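Local coordinates for protein beta sliding clamp (Caulobacter crescentus, PDB 5WCE) that probably tethers DNA polymerases and other proteins to DNA by closing around it as a ring-shaped, head-to-tail homodimer, which keeps replication processive, at residues A15-A20 with L49-T54; S26-R31 with I36-L41; I144-K149 with T177-V182; N265-T270 with E326-G331; V294-E299 with R335-V340. One frame throughout, in Å; residues are numbered along the deposited sequence.

Contact 1. Residues A15-A20 with L49-T54; sequences AALLKA and LSFSAT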
# COMPACT_ATOMS: atom_id res chain seq x y z
N ALA A 15 4.31 -1.75 27.01
CA ALA A 15 4.05 -0.49 26.33
C ALA A 15 5.31 0.37 26.28
O ALA A 15 5.62 0.94 25.24
CB ALA A 15 2.90 0.27 26.97
N ALA A 16 6.07 0.41 27.38
CA ALA A 16 7.33 1.16 27.41
C ALA A 16 8.39 0.60 26.48
O ALA A 16 9.15 1.34 25.80
CB ALA A 16 7.88 1.21 28.83
N LEU A 17 8.50 -0.71 26.48
CA LEU A 17 9.47 -1.41 25.65
C LEU A 17 9.13 -1.19 24.19
O LEU A 17 10.01 -0.89 23.37
CB LEU A 17 9.45 -2.92 25.98
CG LEU A 17 10.39 -3.82 25.19
CD1 LEU A 17 11.81 -3.32 25.18
CD2 LEU A 17 10.30 -5.25 25.74
N LEU A 18 7.86 -1.33 23.87
CA LEU A 18 7.37 -1.16 22.51
C LEU A 18 7.58 0.23 21.99
O LEU A 18 7.99 0.39 20.85
CB LEU A 18 5.89 -1.53 22.41
CG LEU A 18 5.22 -1.59 21.05
CD1 LEU A 18 5.90 -2.61 20.16
CD2 LEU A 18 3.76 -1.99 21.25
N LYS A 19 7.34 1.22 22.84
CA LYS A 19 7.47 2.64 22.45
C LYS A 19 8.91 2.95 22.05
O LYS A 19 9.18 3.54 20.97
CB LYS A 19 6.97 3.54 23.57
CG LYS A 19 7.14 5.05 23.33
CD LYS A 19 6.45 5.86 24.43
CE LYS A 19 7.24 7.09 24.85
NZ LYS A 19 6.31 7.96 25.64
N ALA A 20 9.85 2.52 22.89
CA ALA A 20 11.28 2.67 22.59
C ALA A 20 11.78 1.93 21.36
O ALA A 20 12.53 2.50 20.52
CB ALA A 20 12.11 2.31 23.81
N LEU A 49 16.43 1.44 30.72
CA LEU A 49 16.94 0.69 29.60
C LEU A 49 17.11 1.69 28.44
O LEU A 49 16.13 2.34 28.04
CB LEU A 49 15.94 -0.40 29.20
CG LEU A 49 16.33 -1.35 28.07
CD1 LEU A 49 17.71 -1.93 28.28
CD2 LEU A 49 15.30 -2.44 27.92
N SER A 50 18.34 1.81 27.95
CA SER A 50 18.67 2.63 26.79
C SER A 50 18.72 1.76 25.55
O SER A 50 19.02 0.56 25.61
CB SER A 50 19.98 3.37 26.96
OG SER A 50 19.88 4.25 28.08
N PHE A 51 18.38 2.39 24.41
CA PHE A 51 18.17 1.69 23.14
C PHE A 51 18.90 2.52 22.13
O PHE A 51 18.76 3.77 22.19
CB PHE A 51 16.72 1.67 22.76
CG PHE A 51 15.82 0.91 23.70
CD1 PHE A 51 15.31 1.52 24.85
CD2 PHE A 51 15.39 -0.33 23.37
CE1 PHE A 51 14.42 0.85 25.69
CE2 PHE A 51 14.50 -1.02 24.19
CZ PHE A 51 14.03 -0.43 25.36
N SER A 52 19.73 1.91 21.29
CA SER A 52 20.42 2.62 20.21
C SER A 52 20.37 1.78 18.93
O SER A 52 20.51 0.55 18.96
CB SER A 52 21.85 2.93 20.69
OG SER A 52 22.60 3.41 19.63
N ALA A 53 20.12 2.44 17.80
CA ALA A 53 20.25 1.80 16.51
C ALA A 53 20.87 2.76 15.53
O ALA A 53 20.77 3.99 15.70
CB ALA A 53 18.90 1.31 16.03
N THR A 54 21.51 2.21 14.52
CA THR A 54 22.23 3.05 13.53
C THR A 54 22.31 2.42 12.15
O THR A 54 22.26 1.21 11.98
CB THR A 54 23.67 3.31 14.03
OG1 THR A 54 24.32 4.31 13.23
CG2 THR A 54 24.52 2.04 14.02

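Contact 2. Residues S26-R31 with I36-L41; sequences SVVERR and ILSNIL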
# COMPACT_ATOMS: atom_id res chain seq x y z
N SER A 26 13.24 2.02 13.25
CA SER A 26 13.04 2.68 11.92
C SER A 26 14.33 2.94 11.13
O SER A 26 14.30 2.89 9.91
CB SER A 26 12.32 4.05 12.10
OG SER A 26 11.17 3.91 12.92
N VAL A 27 15.46 3.21 11.80
CA VAL A 27 16.69 3.50 11.10
C VAL A 27 17.29 2.29 10.46
O VAL A 27 18.10 2.41 9.52
CB VAL A 27 17.78 4.19 12.02
CG1 VAL A 27 18.34 3.25 13.05
CG2 VAL A 27 18.96 4.78 11.19
N VAL A 28 16.93 1.10 10.95
CA VAL A 28 17.60 -0.12 10.48
C VAL A 28 17.09 -0.48 9.10
O VAL A 28 15.90 -0.66 8.92
CB VAL A 28 17.40 -1.28 11.48
CG1 VAL A 28 18.03 -2.57 10.98
CG2 VAL A 28 17.94 -0.87 12.83
N GLU A 29 18.00 -0.57 8.15
CA GLU A 29 17.66 -0.92 6.77
C GLU A 29 17.20 -2.38 6.69
O GLU A 29 17.84 -3.24 7.28
CB GLU A 29 18.90 -0.75 5.89
CG GLU A 29 19.35 0.70 5.69
CD GLU A 29 18.42 1.49 4.78
OE1 GLU A 29 17.70 0.86 4.00
OE2 GLU A 29 18.40 2.76 4.84
N ARG A 30 16.13 -2.65 5.94
CA ARG A 30 15.69 -4.04 5.68
C ARG A 30 16.81 -4.83 5.01
O ARG A 30 17.15 -5.92 5.46
CB ARG A 30 14.45 -4.08 4.77
N ARG A 31 17.39 -4.22 3.98
CA ARG A 31 18.35 -4.88 3.09
C ARG A 31 19.83 -4.72 3.53
O ARG A 31 20.76 -4.74 2.70
CB ARG A 31 18.11 -4.39 1.65
N ILE A 36 25.67 -6.76 12.62
CA ILE A 36 25.50 -5.94 13.81
C ILE A 36 24.65 -4.67 13.56
O ILE A 36 23.97 -4.18 14.45
CB ILE A 36 26.83 -5.65 14.55
CG1 ILE A 36 26.47 -5.18 15.97
CG2 ILE A 36 27.64 -4.59 13.78
CD1 ILE A 36 27.54 -5.33 16.97
N LEU A 37 24.60 -4.19 12.31
CA LEU A 37 23.80 -3.03 11.99
C LEU A 37 22.32 -3.37 11.94
O LEU A 37 21.50 -2.48 11.94
CB LEU A 37 24.23 -2.42 10.65
CG LEU A 37 25.69 -1.97 10.55
CD1 LEU A 37 25.88 -1.21 9.23
CD2 LEU A 37 26.03 -1.04 11.71
N SER A 38 21.96 -4.65 11.96
CA SER A 38 20.58 -5.06 12.14
C SER A 38 20.18 -5.07 13.61
O SER A 38 19.01 -5.29 13.89
CB SER A 38 20.37 -6.51 11.57
OG SER A 38 20.31 -6.36 10.16
N ASN A 39 21.12 -4.85 14.53
CA ASN A 39 20.85 -4.95 15.95
C ASN A 39 20.58 -3.65 16.66
O ASN A 39 20.99 -2.53 16.19
CB ASN A 39 21.96 -5.73 16.67
CG ASN A 39 21.90 -7.22 16.38
OD1 ASN A 39 21.16 -7.65 15.52
ND2 ASN A 39 22.71 -8.02 17.10
N ILE A 40 19.90 -3.78 17.80
CA ILE A 40 19.76 -2.69 18.76
C ILE A 40 20.74 -2.93 19.89
O ILE A 40 20.87 -4.04 20.39
CB ILE A 40 18.31 -2.55 19.31
CG1 ILE A 40 17.40 -1.97 18.25
CG2 ILE A 40 18.22 -1.64 20.54
CD1 ILE A 40 15.89 -2.13 18.50
N LEU A 41 21.46 -1.89 20.28
CA LEU A 41 22.25 -1.87 21.52
C LEU A 41 21.32 -1.57 22.70
O LEU A 41 20.68 -0.49 22.77
CB LEU A 41 23.32 -0.78 21.44
CG LEU A 41 24.16 -0.57 22.73
CD1 LEU A 41 24.98 -1.81 23.05
CD2 LEU A 41 25.01 0.67 22.54

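Contact 3. Residues I144-K149 with T177-V182; sequences IRLIDK and TKLRAV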
# COMPACT_ATOMS: atom_id res chain seq x y z
N ILE A 144 8.30 21.32 11.95
CA ILE A 144 7.47 20.47 11.11
C ILE A 144 7.14 21.24 9.81
O ILE A 144 7.24 20.68 8.75
CB ILE A 144 6.19 19.95 11.82
CG1 ILE A 144 6.55 18.79 12.76
CG2 ILE A 144 5.13 19.47 10.80
CD1 ILE A 144 5.39 18.35 13.67
N ARG A 145 6.78 22.50 9.93
CA ARG A 145 6.45 23.34 8.76
C ARG A 145 7.69 23.46 7.85
O ARG A 145 7.59 23.26 6.65
CB ARG A 145 5.91 24.69 9.17
CG ARG A 145 5.70 25.67 8.03
CD ARG A 145 5.20 27.02 8.50
NE ARG A 145 5.40 28.06 7.46
CZ ARG A 145 6.55 28.69 7.25
NH1 ARG A 145 7.67 28.39 7.94
NH2 ARG A 145 6.64 29.60 6.28
N LEU A 146 8.86 23.75 8.42
CA LEU A 146 10.08 23.84 7.61
C LEU A 146 10.30 22.63 6.76
O LEU A 146 10.66 22.75 5.57
CB LEU A 146 11.33 24.16 8.45
CG LEU A 146 11.46 25.52 9.15
CD1 LEU A 146 12.82 25.64 9.81
CD2 LEU A 146 11.21 26.72 8.23
N ILE A 147 10.10 21.45 7.36
CA ILE A 147 10.30 20.22 6.67
C ILE A 147 9.17 19.93 5.65
O ILE A 147 9.44 19.64 4.46
CB ILE A 147 10.49 19.02 7.66
CG1 ILE A 147 11.80 19.19 8.41
CG2 ILE A 147 10.46 17.70 6.93
CD1 ILE A 147 11.92 18.30 9.66
N ASP A 148 7.93 20.00 6.11
CA ASP A 148 6.80 19.63 5.23
C ASP A 148 6.66 20.55 3.99
O ASP A 148 6.27 20.08 2.92
CB ASP A 148 5.49 19.55 5.99
CG ASP A 148 5.40 18.31 6.94
OD1 ASP A 148 6.34 17.49 6.95
OD2 ASP A 148 4.39 18.24 7.69
N LYS A 149 7.00 21.81 4.14
CA LYS A 149 7.02 22.76 3.02
C LYS A 149 8.10 22.52 1.97
O LYS A 149 8.01 23.05 0.88
CB LYS A 149 7.13 24.19 3.52
CG LYS A 149 5.98 24.67 4.40
CD LYS A 149 4.75 25.03 3.58
CE LYS A 149 3.73 25.73 4.45
NZ LYS A 149 2.43 25.80 3.74
N THR A 177 16.88 37.89 11.49
CA THR A 177 17.49 36.65 11.04
C THR A 177 16.42 35.54 10.92
O THR A 177 15.61 35.35 11.80
CB THR A 177 18.64 36.26 11.99
OG1 THR A 177 19.64 37.28 11.94
CG2 THR A 177 19.25 34.94 11.56
N LYS A 178 16.44 34.83 9.81
CA LYS A 178 15.54 33.69 9.59
C LYS A 178 16.29 32.37 9.64
O LYS A 178 17.36 32.28 9.12
CB LYS A 178 14.87 33.88 8.25
CG LYS A 178 13.85 35.00 8.37
CD LYS A 178 13.79 35.84 7.15
CE LYS A 178 12.71 36.89 7.35
NZ LYS A 178 12.36 37.39 6.02
N LEU A 179 15.71 31.37 10.29
CA LEU A 179 16.11 29.97 10.10
C LEU A 179 15.40 29.45 8.83
O LEU A 179 14.17 29.45 8.78
CB LEU A 179 15.74 29.14 11.32
CG LEU A 179 16.09 27.65 11.30
CD1 LEU A 179 17.58 27.47 11.20
CD2 LEU A 179 15.59 26.94 12.55
N ARG A 180 16.19 29.00 7.84
CA ARG A 180 15.71 28.69 6.51
C ARG A 180 16.10 27.26 6.10
O ARG A 180 17.19 26.78 6.42
CB ARG A 180 16.29 29.70 5.49
CG ARG A 180 15.86 29.45 4.03
CD ARG A 180 16.50 30.48 3.11
NE ARG A 180 15.85 31.77 3.22
CZ ARG A 180 16.16 32.85 2.48
NH1 ARG A 180 17.16 32.82 1.59
NH2 ARG A 180 15.48 33.99 2.65
N ALA A 181 15.19 26.59 5.43
CA ALA A 181 15.42 25.29 4.85
C ALA A 181 15.22 25.40 3.33
O ALA A 181 14.18 25.93 2.88
CB ALA A 181 14.48 24.27 5.44
N VAL A 182 16.20 24.93 2.57
CA VAL A 182 16.13 24.93 1.08
C VAL A 182 16.41 23.51 0.57
O VAL A 182 17.35 22.84 1.02
CB VAL A 182 17.13 25.89 0.43
CG1 VAL A 182 17.14 25.70 -1.08
CG2 VAL A 182 16.79 27.33 0.77

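Contact 4. Residues N265-T270 with E326-G331; sequences NAKILT and EPFEIG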
# COMPACT_ATOMS: atom_id res chain seq x y z
N ASN A 265 11.21 38.79 -11.81
CA ASN A 265 10.23 38.31 -12.81
C ASN A 265 8.98 39.21 -12.83
O ASN A 265 8.34 39.37 -11.82
CB ASN A 265 9.78 36.86 -12.54
CG ASN A 265 10.81 35.82 -12.95
OD1 ASN A 265 11.96 36.15 -13.26
ND2 ASN A 265 10.40 34.52 -12.94
N ALA A 266 8.65 39.79 -13.98
CA ALA A 266 7.65 40.89 -14.05
C ALA A 266 6.29 40.45 -14.59
O ALA A 266 5.33 41.19 -14.41
CB ALA A 266 8.20 42.03 -14.92
N LYS A 267 6.18 39.28 -15.21
CA LYS A 267 4.87 38.79 -15.70
C LYS A 267 4.19 38.06 -14.53
O LYS A 267 4.52 36.89 -14.23
CB LYS A 267 5.01 37.87 -16.89
CG LYS A 267 5.61 38.53 -18.11
CD LYS A 267 5.78 37.52 -19.23
CE LYS A 267 6.16 38.20 -20.55
NZ LYS A 267 7.59 38.59 -20.44
N ILE A 268 3.30 38.77 -13.85
CA ILE A 268 2.72 38.26 -12.62
C ILE A 268 1.31 37.84 -12.92
O ILE A 268 0.57 38.58 -13.52
CB ILE A 268 2.78 39.31 -11.51
CG1 ILE A 268 4.27 39.68 -11.28
CG2 ILE A 268 2.11 38.76 -10.24
CD1 ILE A 268 4.53 40.73 -10.25
N LEU A 269 0.96 36.64 -12.44
CA LEU A 269 -0.32 36.05 -12.68
C LEU A 269 -0.83 35.43 -11.36
O LEU A 269 -0.08 34.78 -10.67
CB LEU A 269 -0.04 34.97 -13.74
CG LEU A 269 -1.05 34.01 -14.27
CD1 LEU A 269 -0.54 33.53 -15.62
CD2 LEU A 269 -1.36 32.89 -13.26
N THR A 270 -2.09 35.62 -11.05
CA THR A 270 -2.73 35.01 -9.89
C THR A 270 -3.88 34.12 -10.35
O THR A 270 -4.62 34.42 -11.32
CB THR A 270 -3.24 36.06 -8.89
OG1 THR A 270 -2.16 36.92 -8.50
CG2 THR A 270 -3.71 35.39 -7.62
N GLU A 326 1.84 40.21 -21.77
CA GLU A 326 2.11 39.66 -23.07
C GLU A 326 1.78 38.15 -23.03
O GLU A 326 1.99 37.52 -22.02
CB GLU A 326 3.60 39.86 -23.38
CG GLU A 326 4.00 39.46 -24.77
CD GLU A 326 5.49 39.58 -25.05
OE1 GLU A 326 6.21 40.19 -24.23
OE2 GLU A 326 5.88 39.07 -26.14
N PRO A 327 1.25 37.59 -24.13
CA PRO A 327 1.05 36.15 -24.19
C PRO A 327 2.36 35.41 -24.32
O PRO A 327 3.31 35.94 -24.88
CB PRO A 327 0.18 35.95 -25.44
CG PRO A 327 0.23 37.22 -26.19
CD PRO A 327 0.69 38.31 -25.28
N PHE A 328 2.44 34.21 -23.78
CA PHE A 328 3.60 33.38 -23.95
C PHE A 328 3.20 31.93 -23.70
O PHE A 328 2.12 31.71 -23.16
CB PHE A 328 4.74 33.80 -23.01
CG PHE A 328 4.41 33.68 -21.59
CD1 PHE A 328 3.74 34.69 -20.94
CD2 PHE A 328 4.80 32.56 -20.87
CE1 PHE A 328 3.46 34.62 -19.58
CE2 PHE A 328 4.53 32.48 -19.50
CZ PHE A 328 3.84 33.46 -18.86
N GLU A 329 4.10 31.01 -24.04
CA GLU A 329 3.91 29.59 -23.84
C GLU A 329 5.11 29.06 -23.03
O GLU A 329 6.24 29.45 -23.27
CB GLU A 329 3.76 28.86 -25.15
CG GLU A 329 2.53 29.30 -25.97
CD GLU A 329 2.79 30.59 -26.80
OE1 GLU A 329 3.79 30.62 -27.57
OE2 GLU A 329 1.99 31.56 -26.67
N ILE A 330 4.84 28.22 -22.03
CA ILE A 330 5.89 27.67 -21.19
C ILE A 330 5.45 26.26 -20.79
O ILE A 330 4.23 26.01 -20.65
CB ILE A 330 6.12 28.60 -19.97
CG1 ILE A 330 7.42 28.28 -19.22
CG2 ILE A 330 4.94 28.61 -19.01
CD1 ILE A 330 7.76 29.30 -18.16
N GLY A 331 6.43 25.39 -20.62
CA GLY A 331 6.19 24.00 -20.25
C GLY A 331 6.74 23.70 -18.87
O GLY A 331 7.86 24.17 -18.49

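Contact 5. Residues V294-E299 with R335-V340; sequences VKLAVE and RYLLDV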
# COMPACT_ATOMS: atom_id res chain seq x y z
N VAL A 294 3.42 19.40 -19.19
CA VAL A 294 2.22 20.16 -19.52
C VAL A 294 2.63 21.52 -20.10
O VAL A 294 3.52 22.19 -19.56
CB VAL A 294 1.29 20.29 -18.31
CG1 VAL A 294 1.96 20.93 -17.12
CG2 VAL A 294 0.01 21.07 -18.63
N LYS A 295 1.98 21.89 -21.20
CA LYS A 295 2.13 23.21 -21.80
C LYS A 295 1.09 24.20 -21.25
O LYS A 295 -0.08 23.88 -21.20
CB LYS A 295 1.98 23.13 -23.32
CG LYS A 295 2.15 24.47 -24.04
CD LYS A 295 2.09 24.17 -25.54
CE LYS A 295 2.06 25.36 -26.43
NZ LYS A 295 1.82 24.80 -27.81
N LEU A 296 1.54 25.38 -20.84
CA LEU A 296 0.70 26.48 -20.34
C LEU A 296 0.80 27.57 -21.41
O LEU A 296 1.88 28.17 -21.60
CB LEU A 296 1.22 27.04 -19.02
CG LEU A 296 0.99 26.32 -17.69
CD1 LEU A 296 1.54 24.91 -17.74
CD2 LEU A 296 1.57 27.09 -16.51
N ALA A 297 -0.30 27.77 -22.15
CA ALA A 297 -0.39 28.86 -23.09
C ALA A 297 -1.10 30.01 -22.35
O ALA A 297 -2.30 29.95 -22.06
CB ALA A 297 -1.15 28.43 -24.34
N VAL A 298 -0.31 31.00 -21.97
CA VAL A 298 -0.73 32.09 -21.11
C VAL A 298 -1.06 33.29 -22.00
O VAL A 298 -0.29 33.64 -22.91
CB VAL A 298 0.41 32.47 -20.09
CG1 VAL A 298 -0.01 33.53 -19.13
CG2 VAL A 298 0.83 31.23 -19.29
N GLU A 299 -2.21 33.88 -21.74
CA GLU A 299 -2.66 35.09 -22.38
C GLU A 299 -3.49 35.89 -21.39
O GLU A 299 -3.90 35.35 -20.37
CB GLU A 299 -3.49 34.74 -23.65
CG GLU A 299 -4.78 34.00 -23.34
CD GLU A 299 -5.57 33.57 -24.60
OE1 GLU A 299 -6.05 34.47 -25.30
OE2 GLU A 299 -5.68 32.35 -24.84
N ARG A 335 4.03 16.82 -12.54
CA ARG A 335 4.17 16.43 -11.15
C ARG A 335 4.81 17.56 -10.32
O ARG A 335 4.35 17.88 -9.21
CB ARG A 335 4.99 15.10 -11.01
CG ARG A 335 5.20 14.62 -9.56
CD ARG A 335 3.93 14.64 -8.72
NE ARG A 335 2.82 13.94 -9.37
CZ ARG A 335 1.50 14.05 -9.08
NH1 ARG A 335 1.07 14.87 -8.12
NH2 ARG A 335 0.60 13.33 -9.78
N TYR A 336 5.86 18.18 -10.86
CA TYR A 336 6.50 19.27 -10.15
C TYR A 336 5.54 20.45 -9.93
O TYR A 336 5.53 21.07 -8.85
CB TYR A 336 7.79 19.72 -10.89
CG TYR A 336 8.86 18.66 -11.05
CD1 TYR A 336 8.85 17.46 -10.28
CD2 TYR A 336 9.85 18.79 -12.01
CE1 TYR A 336 9.80 16.49 -10.47
CE2 TYR A 336 10.81 17.80 -12.19
CZ TYR A 336 10.77 16.66 -11.39
OH TYR A 336 11.72 15.70 -11.60
N LEU A 337 4.71 20.76 -10.93
CA LEU A 337 3.72 21.81 -10.79
C LEU A 337 2.68 21.45 -9.74
O LEU A 337 2.35 22.24 -8.85
CB LEU A 337 3.09 22.06 -12.14
CG LEU A 337 2.02 23.08 -12.33
CD1 LEU A 337 2.47 24.44 -11.79
CD2 LEU A 337 1.65 23.16 -13.83
N LEU A 338 2.17 20.24 -9.81
CA LEU A 338 1.20 19.76 -8.81
C LEU A 338 1.80 19.74 -7.43
O LEU A 338 1.12 20.05 -6.47
CB LEU A 338 0.64 18.40 -9.21
CG LEU A 338 -0.29 18.48 -10.40
CD1 LEU A 338 -0.56 17.08 -10.88
CD2 LEU A 338 -1.57 19.24 -10.06
N ASP A 339 3.08 19.41 -7.31
CA ASP A 339 3.76 19.44 -6.00
C ASP A 339 3.72 20.82 -5.37
O ASP A 339 3.40 21.00 -4.18
CB ASP A 339 5.21 18.96 -6.15
CG ASP A 339 5.35 17.45 -6.30
OD1 ASP A 339 4.39 16.68 -6.07
OD2 ASP A 339 6.45 17.06 -6.74
N VAL A 340 4.00 21.84 -6.18
CA VAL A 340 3.88 23.20 -5.71
C VAL A 340 2.47 23.58 -5.34
O VAL A 340 2.25 24.14 -4.26
CB VAL A 340 4.47 24.20 -6.76
CG1 VAL A 340 4.19 25.63 -6.31
CG2 VAL A 340 5.94 23.96 -6.89

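Contact 1. Residues A15-A20 with L49-T54
A20 on helix 14-25 and F51 on strand 48-54 bring the two backbones closest, with their CA atoms 7.0 Å apart, while the CA of L17, one turn earlier, lies 8.7 Å from the CA of L49. No hydrogen bond spans the interval; each backbone is bonded within its own helix or sheet, A20 N to A16 O on one side, S50 with S43 and F51 with D62 on the other. The joining is left to side chains, and the ring of F51 does most of it. CB of F51 points toward the helix, and with CG anti to the carbonyl carbon (chi1 -64°) the ring comes under A20 and beside L17. The case illustrates how a helix beds on an antiparallel sheet in this DNA-binding ring family, where helices line the central hole and sheets form the outer wall. A20 lays its methyl over one face of the ring in a CH-pi contact, CB lying 3.5 Å from the F51 centroid and 21° off the ring normal. It is displaced toward the rim, so that A20 CB comes within 3.3 Å of F51 CE1. L17 approaches differently, crossing F51 at about a right angle and meeting the ring edge in its plane, L17 CD1 to F51 CZ being 3.6 Å. The same leucine also touches V85 of helix 78-87. Replacing F51 by an alanine would probably open a gap between helix and sheet, leaving A20 CB without the face beneath it and L17 CD1 without the ring edge.

Contact 2. Residues S26-R31 with I36-L41
V28, in the loop that leaves helix 14-25, lies beside S38 at the end of a short 3-10 turn, their CA atoms 6.0 Å apart, just before strand 39-45 begins. The valine carries the contact with its two methyls, and what they meet is mostly backbone. With CG1 anti to the backbone N (chi1 177°), this branch is the one set against the turn, 3.6 Å from L37 O and 3.7 Å from S38 CA. V28 CG2 is 4.0 Å from the same L37 O, so both methyls meet the carbonyl oxygen. V28 also packs on A53 of strand 48-54. The turn is held by a bond from N39 N to I36 O, and S38 OG is hydrogen-bonded by N32 ND2, just beyond R31 in the same loop, a second tie between loop and turn. K211 of helix 210-220, in the central domain, grips E29 through a salt bridge and V27 O through a hydrogen bond, tying the loop to that domain too. The contact itself has no directional bond: dispersion and fit bring V28 against the turn, while polar bonds of neighbouring residues probably help to hold loop and turn in place.

Contact 3. Residues I144-K149 with T177-V182
L146 meets L179 with its branched end and A181 with its base, two residues that follow the same side of strand 176-184 two positions apart. L146 CD1 lies 4.1 Å from L179 CD2, while L146 CD2 lies 4.1 Å from L179 O, so one methyl touches side chain and the other backbone. CB of L146 points toward the strand, and CG is then anti to the carbonyl carbon (chi1 -66°); in L179 CG is anti to the backbone N instead (chi1 -180°). The two side chains cross at about a right angle, and neither runs along the other. Beside them the base of L146 faces A181, with 4.4 Å between L146 CB and A181 CB, and the A181 methyl also lies 4.1 Å from L146 O. That oxygen is not left to the methyl alone: it takes a hydrogen bond from T150 OG1. M194 of strand 188-195 adds another apolar surface to L146, while I147 faces the other way and packs on I213 and M220 of helix 210-220. The charged end of R180 is kept away from the leucines: its CB points away from the helix, and its guanidinium is salt-bridged to E173 and E193. Between these two segments the contact is apolar, at ordinary van der Waals separations; R145 adds a hydrogen bond to E193 O on the next strand of the sheet. With no hydrogen bond between the segments themselves, the fit probably rests largely on the shapes of two leucines and a methyl.

Contact 4. Residues N265-T270 with E326-G331
The apolar part of this contact belongs to the methylene chain of K267, which runs antiparallel to the side chain of F328, alongside it. K267 CD lies 3.7 Å from F328 CE1 and 3.9 Å from its CD1, meeting the ring obliquely. The next methylene meets E326, two residues before F328, K267 CE being 4.2 Å from E326 CB. F353 of strand 348-353 stacks edge-to-face with F328 and also touches K267.

The polar part is looser. The lysine chain is extended until its last bond, where a bend (chi4 75°) directs the ammonium. K267 NZ stays 4.3 Å from E326 OE1, too far for a salt bridge but near enough that some attraction is likely, and makes its hydrogen bond with A354 O. With an alanine here, A354 O would probably lose this partner, the E326 carboxylate a nearby positive charge and the F328 ring some cover.

The backbones are not bonded to each other. Strand 267-272 pairs with 348-353, where A266 and K267 both face F353 in a classic beta bulge. Through side chains, the arrangement joins an outermost strand of the large sheet shared with the central domain to an outermost strand of the four-stranded sheet of the C-terminal domain.

Contact 5. Residues V294-E299 with R335-V340
L337 reaches from helix 334-343 with one methyl, CD2, and overlaps two side chains of strand 293-299. V294 offers CG1, 4.0 Å from L337 CD2, and L296, two residues on along the same face of the strand, offers CD1 at 4.3 Å from that same methyl. One leucine branch thus serves both neighbours. In V294 the methyl that touches L337 CD2 is the one set between the backbone N and the carbonyl carbon (chi1 57°), and the two side chains cross at about a right angle. The backbones stay well separated, the CA of V294 and the CA of L337 being 9.0 Å apart, so the side chains bridge the whole distance and no hydrogen bond crosses it. All three residues are buried, and other apolar groups complete their surroundings: F276 touches both L296 and L337, V280 of the same helix 273-284 adds to L337, and L305 of strand 302-308 backs both strand residues. Away from L337 the helix is also tied by a salt bridge from D339 to R188 of strand 188-195. Strand 328-333 bonds to this strand, V294 with F332 and L296 with I330, and then runs straight into helix 334-343, at whose start N333 OD1 accepts a hydrogen bond from Y336 N. L337 also touches L374 of strand 370-374, so the helix meets both sheets. It folds back over the sheet that its own preceding strand edges, giving the helix-on-antiparallel-sheet layer seen in each domain of this family.

From the N terminus, contact 1 closes a long loop from helix 14-25 to strand 48-54, and contact 2 falls within it, closing a much shorter one. The two meet where L41 N bonds to S52 O, in a sheet shared by strands 39-45 and 48-54. Contact 3 follows in series, closing a loop from helix 140-148 to strand 176-184; its sheet also holds strand 267-272 and so reaches contact 4. Contact 4 closes a loop from 265-270 to 326-331, contact 5 one from 294-299 to 335-340; these two cross, and touch through bonds between strands 328-333 and 293-299. Contacts 1 and 4 lie about 54 Å apart, centre to centre, on opposite sides of the chain's centre.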